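Local coordinates for chemotaxis protein CheX (Desulfovibrio desulfuricans subsp. desulfuricans str. G20, PDB 3HM4), which probably acts as a chemotaxis phosphatase of the CheC-like clan, in which relatives remove the phosphoryl group from the response regulator CheY, at residues Lys43-Ala48 with Met123-Thr128; Lys66-Ala71 with Gly147-Glu152; Gly32-Lys37 with Ile138-Lys143. One frame throughout, in Å; residues are numbered along the deposited sequence. Where two conformers were deposited one is given.

Interaction 1. Residues Lys43-Ala48 with Met123-Thr128; sequences KGDVSA and MGDGHT
Ser47 and His127 meet at the ring's edge where two antiparallel chains turn a corner, one through a classic beta bulge in which Asp45 and Val46 both face Phe64, the other through a type II turn from Gly124 to His127. Ser47 OG lies in the plane of the imidazole, 2.7 Å from His127 NE2; the hydrogen bond could run either way, and Ser47 OG has a second partner in Thr63. The other ring nitrogen, His127 ND1, donates to Gly124 O at 2.8 Å, so both are held and the ring's rotation is fixed. With CG between the backbone N and the carbonyl carbon, chi1 of 71° turns the His127 ring so that its edge meets the backbone of Asp45 and Val46, while Gly44 O sits 3.1 Å above one face, toward the rim. The Asp45 side chain bends back to the turn at its end: OD1 takes the N-H of Gly126 at 3.0 Å, nearly along the C-O axis, while OD2 accepts from the backbone N of Lys66. Asp125 OD1 lies near Asp45 OD1, and the salt bridge from Asp125 to Lys66 probably eases that pairing of like charges. Thr128 and Met123 continue the sheet into the second subunit. Lys43 runs extended until it bends at chi4 (74°), which delivers NZ in the carbonyl plane to a lone pair of Gly126 O, 2.8 Å away.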
loop_
_atom_site.group_PDB
_atom_site.type_symbol
_atom_site.label_atom_id
_atom_site.label_comp_id
_atom_site.label_asym_id
_atom_site.label_seq_id
_atom_site.Cartn_x
_atom_site.Cartn_y
_atom_site.Cartn_z
ATOM N N LYS A 43 1.068 11.999 -6.340
ATOM C CA LYS A 43 0.775 11.679 -7.717
ATOM C C LYS A 43 2.054 11.289 -8.419
ATOM O O LYS A 43 3.038 11.977 -8.397
ATOM C CB LYS A 43 0.135 12.858 -8.435
ATOM C CG LYS A 43 -0.371 12.518 -9.850
ATOM C CD LYS A 43 -1.019 13.676 -10.456
ATOM C CE LYS A 43 -1.538 13.387 -11.880
ATOM N NZ LYS A 43 -2.761 12.535 -11.962
ATOM N N GLY A 44 2.010 10.156 -9.075
ATOM C CA GLY A 44 3.175 9.709 -9.792
ATOM C C GLY A 44 2.961 8.473 -10.594
ATOM O O GLY A 44 1.843 8.107 -10.859
ATOM N N ASP A 45 4.082 7.858 -10.977
ATOM C CA ASP A 45 4.085 6.877 -12.064
ATOM C C ASP A 45 4.382 5.444 -11.631
ATOM O O ASP A 45 3.806 4.498 -12.182
ATOM C CB ASP A 45 4.999 7.421 -13.164
ATOM C CG ASP A 45 4.653 8.867 -13.524
ATOM O OD1 ASP A 45 3.439 9.168 -13.557
ATOM O OD2 ASP A 45 5.562 9.725 -13.629
ATOM N N VAL A 46 5.247 5.302 -10.622
ATOM C CA VAL A 46 5.487 4.043 -9.938
ATOM C C VAL A 46 5.537 4.406 -8.459
ATOM O O VAL A 46 6.286 5.324 -8.089
ATOM C CB VAL A 46 6.762 3.330 -10.355
ATOM C CG1 VAL A 46 6.984 2.028 -9.487
ATOM C CG2 VAL A 46 6.715 3.002 -11.860
ATOM N N SER A 47 4.743 3.725 -7.630
ATOM C CA SER A 47 4.830 3.897 -6.199
ATOM C C SER A 47 5.017 2.544 -5.544
ATOM O O SER A 47 4.704 1.502 -6.120
ATOM C CB SER A 47 3.587 4.553 -5.614
ATOM O OG SER A 47 3.365 5.861 -6.132
ATOM N N ALA A 48 5.476 2.595 -4.303
ATOM C CA ALA A 48 5.511 1.409 -3.452
ATOM C C ALA A 48 5.113 1.830 -2.061
ATOM O O ALA A 48 5.335 2.979 -1.671
ATOM C CB ALA A 48 6.845 0.717 -3.463
HETATM N N MSE A 123 1.599 0.681 -10.251
HETATM C CA MSE A 123 2.004 1.266 -11.508
HETATM C C MSE A 123 0.836 1.871 -12.265
HETATM O O MSE A 123 -0.294 1.413 -12.162
HETATM C CB MSE A 123 2.678 0.219 -12.374
HETATM C CG MSE A 123 3.880 -0.485 -11.733
HETATM SE SE MSE A 123 4.671 -1.836 -12.811
HETATM C CE MSE A 123 4.985 -3.155 -11.476
ATOM N N GLY A 124 1.150 2.887 -13.047
ATOM C CA GLY A 124 0.194 3.559 -13.942
ATOM C C GLY A 124 0.487 5.032 -13.897
ATOM O O GLY A 124 0.614 5.606 -12.839
ATOM N N ASP A 125 0.643 5.659 -15.069
ATOM C CA ASP A 125 1.047 7.057 -15.096
ATOM C C ASP A 125 0.009 7.935 -14.396
ATOM O O ASP A 125 -1.207 7.800 -14.629
ATOM C CB ASP A 125 1.189 7.570 -16.534
ATOM C CG ASP A 125 2.406 7.032 -17.243
ATOM O OD1 ASP A 125 3.180 6.236 -16.691
ATOM O OD2 ASP A 125 2.589 7.447 -18.411
ATOM N N GLY A 126 0.478 8.772 -13.475
ATOM C CA GLY A 126 -0.403 9.711 -12.809
ATOM C C GLY A 126 -1.408 9.114 -11.844
ATOM O O GLY A 126 -2.408 9.762 -11.519
ATOM N N HIS A 127 -1.135 7.893 -11.371
ATOM C CA HIS A 127 -1.934 7.373 -10.252
ATOM C C HIS A 127 -1.694 8.241 -9.020
ATOM O O HIS A 127 -0.733 8.990 -8.946
ATOM C CB HIS A 127 -1.633 5.892 -9.964
ATOM C CG HIS A 127 -0.285 5.656 -9.356
ATOM N ND1 HIS A 127 0.800 5.227 -10.086
ATOM C CD2 HIS A 127 0.140 5.786 -8.077
ATOM C CE1 HIS A 127 1.842 5.125 -9.267
ATOM N NE2 HIS A 127 1.473 5.451 -8.042
ATOM N N THR A 128 -2.572 8.084 -8.045
ATOM C CA THR A 128 -2.369 8.682 -6.768
ATOM C C THR A 128 -2.370 7.653 -5.658
ATOM O O THR A 128 -3.053 6.642 -5.728
ATOM C CB THR A 128 -3.410 9.761 -6.434
ATOM O OG1 THR A 128 -4.722 9.213 -6.429
ATOM C CG2 THR A 128 -3.354 10.898 -7.469
HETATM O O HOH W 1 3.515 4.184 -14.861
#

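Interaction 2. Residues Lys66-Ala71 with Gly147-Glu152; sequences KQCAIA and GEFTVE
Cys68 reaches from the first turn of helix 66-77 to the start of strand 149-155, and most of what passes between the two is van der Waals contact. Its CB rests on the carbonyl of Glu148, 3.4 Å from Glu148 O, while its SG touches both Gly147 O, at 3.7 Å, and the ring of Phe149. SG stands anti to the backbone N (chi1 -171°), the position that turns it to both of these partners.

The sulfur-aromatic contact is oblique: Cys68 SG is 3.8 Å from Phe149 CD2 and 5.1 Å from the ring centroid, on a line 72° off the ring normal. The same ring stacks on Phe142, meets Phe64 at an angle and packs against Thr17 and Leu21 of helix 10-25, so the cysteine joins an aromatic cluster already held by the sheet and that helix.

The polar groups meet by proximity alone. In one of its two conformers, Gln67 runs extended beyond CG and lays its amide beside the backbone of Gly147, with Gln67 OE1 3.6 Å from Gly147 CA. With no side chain, Gly147 lets that amide come close to its CA. The hydrogen bonds that fix this corner come from Thr65, just before the helix: its OG1 is bonded to Glu148 O and, weakly, to Cys68 N, while its backbone pairs with that of Glu148.

Here the helix that follows strand 58-64 meets the start of the adjacent, antiparallel strand 149-155, with helix 66-77 packing at the end of the antiparallel sheet in the alpha+beta fold of this CheX-family protein.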
loop_
_atom_site.group_PDB
_atom_site.type_symbol
_atom_site.label_atom_id
_atom_site.label_comp_id
_atom_site.label_asym_id
_atom_site.label_seq_id
_atom_site.Cartn_x
_atom_site.Cartn_y
_atom_site.Cartn_z
ATOM N N LYS A 66 8.316 8.759 -13.600
ATOM C CA LYS A 66 8.582 7.690 -14.559
ATOM C C LYS A 66 10.079 7.573 -14.842
ATOM O O LYS A 66 10.598 6.455 -14.801
ATOM C CB LYS A 66 7.829 8.004 -15.852
ATOM C CG LYS A 66 8.020 6.996 -16.946
ATOM C CD LYS A 66 7.241 7.428 -18.195
ATOM C CE LYS A 66 5.840 7.071 -18.082
ATOM N NZ LYS A 66 5.606 5.568 -18.120
ATOM N N GLN A 67 10.753 8.686 -15.102
ATOM C CA GLN A 67 12.190 8.652 -15.425
ATOM C C GLN A 67 12.993 7.993 -14.293
ATOM O O GLN A 67 13.924 7.172 -14.550
ATOM C CB GLN A 67 12.754 10.087 -15.635
ATOM C CG GLN A 67 14.270 10.141 -15.956
ATOM C CD GLN A 67 14.883 11.531 -15.967
ATOM O OE1 GLN A 67 14.277 12.525 -15.569
ATOM N NE2 GLN A 67 16.156 11.589 -16.370
ATOM N N CYS A 68 12.663 8.378 -13.058
ATOM C CA CYS A 68 13.424 7.860 -11.934
ATOM C C CYS A 68 13.182 6.382 -11.746
ATOM O O CYS A 68 14.136 5.633 -11.537
ATOM C CB CYS A 68 13.101 8.682 -10.699
ATOM S SG CYS A 68 14.179 8.302 -9.299
ATOM N N ALA A 69 11.926 5.926 -11.810
ATOM C CA ALA A 69 11.619 4.500 -11.667
ATOM C C ALA A 69 12.318 3.685 -12.750
ATOM O O ALA A 69 12.863 2.612 -12.486
ATOM C CB ALA A 69 10.134 4.233 -11.712
ATOM N N ILE A 70 12.330 4.191 -13.980
ATOM C CA ILE A 70 13.055 3.485 -15.071
ATOM C C ILE A 70 14.554 3.406 -14.780
ATOM O O ILE A 70 15.170 2.328 -14.915
ATOM C CB ILE A 70 12.783 4.129 -16.432
ATOM C CG1 ILE A 70 11.319 3.881 -16.848
ATOM C CG2 ILE A 70 13.736 3.554 -17.502
ATOM C CD1 ILE A 70 10.843 4.629 -18.084
ATOM N N ALA A 71 15.127 4.509 -14.308
ATOM C CA ALA A 71 16.582 4.532 -13.989
ATOM C C ALA A 71 16.950 3.542 -12.864
ATOM O O ALA A 71 18.001 2.887 -12.909
ATOM C CB ALA A 71 17.060 5.940 -13.648
ATOM N N GLY A 147 15.910 12.200 -12.332
ATOM C CA GLY A 147 14.548 12.571 -11.949
ATOM C C GLY A 147 14.278 12.403 -10.472
ATOM O O GLY A 147 15.105 11.895 -9.706
ATOM N N GLU A 148 13.051 12.710 -10.110
ATOM C CA GLU A 148 12.684 12.828 -8.707
ATOM C C GLU A 148 11.825 11.708 -8.172
ATOM O O GLU A 148 11.210 10.944 -8.912
ATOM C CB GLU A 148 11.946 14.144 -8.490
ATOM C CG GLU A 148 12.804 15.331 -8.849
ATOM C CD GLU A 148 12.104 16.650 -8.738
ATOM O OE1 GLU A 148 10.921 16.720 -8.317
ATOM O OE2 GLU A 148 12.769 17.681 -9.039
ATOM N N PHE A 149 11.819 11.617 -6.843
ATOM C CA PHE A 149 10.867 10.777 -6.123
ATOM C C PHE A 149 10.635 11.444 -4.775
ATOM O O PHE A 149 11.408 12.301 -4.360
ATOM C CB PHE A 149 11.355 9.305 -5.995
ATOM C CG PHE A 149 12.560 9.094 -5.103
ATOM C CD1 PHE A 149 12.384 8.872 -3.742
ATOM C CD2 PHE A 149 13.856 9.186 -5.593
ATOM C CE1 PHE A 149 13.473 8.663 -2.907
ATOM C CE2 PHE A 149 14.922 9.002 -4.770
ATOM C CZ PHE A 149 14.741 8.761 -3.399
ATOM N N THR A 150 9.614 10.972 -4.085
ATOM C CA THR A 150 9.300 11.449 -2.749
ATOM C C THR A 150 9.010 10.266 -1.837
ATOM O O THR A 150 8.296 9.359 -2.246
ATOM C CB THR A 150 8.048 12.381 -2.757
ATOM O OG1 THR A 150 8.347 13.578 -3.513
ATOM C CG2 THR A 150 7.607 12.825 -1.370
ATOM N N VAL A 151 9.548 10.289 -0.616
ATOM C CA VAL A 151 9.259 9.314 0.435
ATOM C C VAL A 151 8.240 9.941 1.358
ATOM O O VAL A 151 8.345 11.136 1.688
ATOM C CB VAL A 151 10.488 8.965 1.290
ATOM C CG1 VAL A 151 10.100 8.208 2.607
ATOM C CG2 VAL A 151 11.461 8.162 0.469
ATOM N N GLU A 152 7.231 9.165 1.772
ATOM C CA GLU A 152 6.242 9.639 2.733
ATOM C C GLU A 152 6.112 8.637 3.848
ATOM O O GLU A 152 6.308 7.424 3.638
ATOM C CB GLU A 152 4.887 9.848 2.065
ATOM C CG GLU A 152 4.961 10.821 0.890
ATOM C CD GLU A 152 3.684 11.088 0.184
ATOM O OE1 GLU A 152 2.787 10.249 0.276
ATOM O OE2 GLU A 152 3.629 12.104 -0.573
#

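Interaction 3. Residues Gly32-Lys37 with Ile138-Lys143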
loop_
_atom_site.group_PDB
_atom_site.type_symbol
_atom_site.label_atom_id
_atom_site.label_comp_id
_atom_site.label_asym_id
_atom_site.label_seq_id
_atom_site.Cartn_x
_atom_site.Cartn_y
_atom_site.Cartn_z
ATOM N N GLY A 32 15.677 16.652 0.064
ATOM C CA GLY A 32 15.328 17.984 0.425
ATOM C C GLY A 32 14.841 17.996 1.868
ATOM O O GLY A 32 14.959 17.008 2.610
ATOM N N GLN A 33 14.210 19.105 2.235
ATOM C CA GLN A 33 13.670 19.271 3.584
ATOM C C GLN A 33 12.371 18.521 3.739
ATOM O O GLN A 33 11.483 18.617 2.878
ATOM C CB GLN A 33 13.416 20.728 3.976
ATOM C CG GLN A 33 14.652 21.538 4.123
ATOM C CD GLN A 33 15.608 21.059 5.199
ATOM O OE1 GLN A 33 16.791 20.872 4.942
ATOM N NE2 GLN A 33 15.095 20.828 6.395
ATOM N N PRO A 34 12.228 17.794 4.861
ATOM C CA PRO A 34 10.931 17.167 5.105
ATOM C C PRO A 34 9.857 18.227 5.268
ATOM O O PRO A 34 10.130 19.355 5.718
ATOM C CB PRO A 34 11.126 16.459 6.443
ATOM C CG PRO A 34 12.588 16.168 6.490
ATOM C CD PRO A 34 13.211 17.393 5.899
ATOM N N TYR A 35 8.641 17.899 4.865
ATOM C CA TYR A 35 7.520 18.786 5.035
ATOM C C TYR A 35 6.286 17.999 5.412
ATOM O O TYR A 35 6.188 16.803 5.102
ATOM C CB TYR A 35 7.270 19.656 3.787
ATOM C CG TYR A 35 6.872 18.923 2.529
ATOM C CD1 TYR A 35 7.814 18.384 1.686
ATOM C CD2 TYR A 35 5.519 18.737 2.205
ATOM C CE1 TYR A 35 7.426 17.727 0.493
ATOM C CE2 TYR A 35 5.114 18.071 1.038
ATOM C CZ TYR A 35 6.083 17.549 0.197
ATOM O OH TYR A 35 5.662 16.904 -0.937
ATOM N N VAL A 36 5.343 18.663 6.073
ATOM C CA VAL A 36 4.039 18.083 6.362
ATOM C C VAL A 36 3.210 18.207 5.090
ATOM O O VAL A 36 3.009 19.318 4.579
ATOM C CB VAL A 36 3.362 18.717 7.578
ATOM C CG1 VAL A 36 1.926 18.190 7.730
ATOM C CG2 VAL A 36 4.188 18.492 8.881
ATOM N N LYS A 37 2.723 17.084 4.550
ATOM C CA LYS A 37 1.915 17.099 3.364
ATOM C C LYS A 37 0.595 17.849 3.626
ATOM O O LYS A 37 -0.054 17.590 4.617
ATOM C CB LYS A 37 1.651 15.642 2.957
ATOM C CG LYS A 37 1.209 15.466 1.586
ATOM C CD LYS A 37 1.001 14.001 1.307
ATOM C CE LYS A 37 0.546 13.838 -0.069
ATOM N NZ LYS A 37 1.658 13.982 -1.060
ATOM N N ILE A 138 4.203 12.900 6.572
ATOM C CA ILE A 138 5.481 13.605 6.382
ATOM C C ILE A 138 6.024 13.159 5.016
ATOM O O ILE A 138 6.079 11.966 4.711
ATOM C CB ILE A 138 6.489 13.266 7.511
ATOM C CG1 ILE A 138 5.902 13.546 8.896
ATOM C CG2 ILE A 138 7.831 13.994 7.288
ATOM C CD1 ILE A 138 5.359 14.921 9.075
ATOM N N ALA A 139 6.417 14.126 4.196
ATOM C CA ALA A 139 6.964 13.890 2.876
ATOM C C ALA A 139 8.390 14.444 2.803
ATOM O O ALA A 139 8.694 15.507 3.334
ATOM C CB ALA A 139 6.082 14.549 1.786
ATOM N N ILE A 140 9.263 13.728 2.101
ATOM C CA ILE A 140 10.624 14.175 1.868
ATOM C C ILE A 140 10.894 14.068 0.367
ATOM O O ILE A 140 10.945 12.951 -0.159
ATOM C CB ILE A 140 11.678 13.411 2.656
ATOM C CG1 ILE A 140 11.278 13.295 4.156
ATOM C CG2 ILE A 140 13.044 14.163 2.468
ATOM C CD1 ILE A 140 10.554 12.038 4.517
ATOM N N PRO A 141 11.063 15.206 -0.332
ATOM C CA PRO A 141 11.313 15.142 -1.763
ATOM C C PRO A 141 12.801 14.869 -2.012
ATOM O O PRO A 141 13.645 15.302 -1.220
ATOM C CB PRO A 141 10.904 16.526 -2.253
ATOM C CG PRO A 141 11.316 17.426 -1.077
ATOM C CD PRO A 141 11.117 16.580 0.180
ATOM N N PHE A 142 13.099 14.217 -3.153
ATOM C CA PHE A 142 14.469 13.901 -3.520
ATOM C C PHE A 142 14.742 14.292 -4.952
ATOM O O PHE A 142 13.903 14.096 -5.843
ATOM C CB PHE A 142 14.746 12.382 -3.446
ATOM C CG PHE A 142 14.985 11.850 -2.056
ATOM C CD1 PHE A 142 13.928 11.701 -1.156
ATOM C CD2 PHE A 142 16.249 11.436 -1.676
ATOM C CE1 PHE A 142 14.145 11.182 0.118
ATOM C CE2 PHE A 142 16.485 10.873 -0.438
ATOM C CZ PHE A 142 15.411 10.756 0.480
ATOM N N LYS A 143 15.972 14.764 -5.165
ATOM C CA LYS A 143 16.567 14.863 -6.496
ATOM C C LYS A 143 17.473 13.646 -6.675
ATOM O O LYS A 143 17.975 13.074 -5.711
ATOM C CB LYS A 143 17.445 16.099 -6.623
ATOM C CG LYS A 143 16.704 17.394 -6.577
ATOM C CD LYS A 143 17.635 18.599 -6.885
ATOM C CE LYS A 143 18.757 18.788 -5.929
ATOM N NZ LYS A 143 18.306 19.081 -4.579
#
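Tyr35 lies flat over Ala139, with Ala139 CB 3.4 Å above the plane of the phenol and displaced toward its rim. This is a CH-pi contact, in which the methyl carbon stands 3.7 Å from the centroid of the Tyr35 ring on a line 24° off the normal. The ring folds back over the neighbouring strand because CG sits between the backbone N and the carbonyl carbon (chi1 64°). Pro141 CD comes up at the edge of the same ring, 3.9 Å from Tyr35 CE1.

Val36 and Ile138 carry the other face of the sheet, Val36 CG2 packing 3.8 Å from Ile138 CD1. Next to them Pro34 lies across Ile140, its CB 3.9 Å from Ile140 CG1, and Gly32 O rests against the CG2 branch of Ile140.

These side chains are kept in step by an antiparallel pairing that places strand 30-36 at the outer edge of the chain's main sheet, alongside strand 138-143. Tyr35 and Ala139 form a hydrogen-bonded pair, with N-H to O bonds of 2.8 Å running both ways between Tyr35 N and Ala139 O and between Ala139 N and Tyr35 O. Further along, Gly32 N donates to Pro141 O. Between these bonds Pro34 has no N-H to give, and its CA instead makes a C-H to O contact with Ala139 O.

Beyond this shell, strand 149-155 pairs with the other edge of strand 138-143, and Thr150 and Glu152 flank Ala139. Helix 10-25 covers the face that carries Ile140, away from the Tyr35 ring, where Val14 touches Ile140 and Ala10 touches Pro34.

How the interactions relate
Strand 149-155 joins interactions 2 and 3, pairing with strand 138-143 of interaction 3 at its side while its start meets the helix of interaction 2. Interactions 2 and 3, centres about 13 Å apart, share the backbone contact from Ile140 N to Val151 O and a salt bridge of 2.8 Å between Lys37 NZ and Glu152 OE2. Lys66 plays the same part between interactions 1 and 2, with NZ 2.9 Å from Asp125 OD1, and Val46 CG2 packs on Ala69 CB. Interactions 1 and 3 do not touch; their centres are about 17 Å apart. Glycerol, probably from crystallisation, lies near Lys43, Tyr35 and Glu152, which by itself marks no active site.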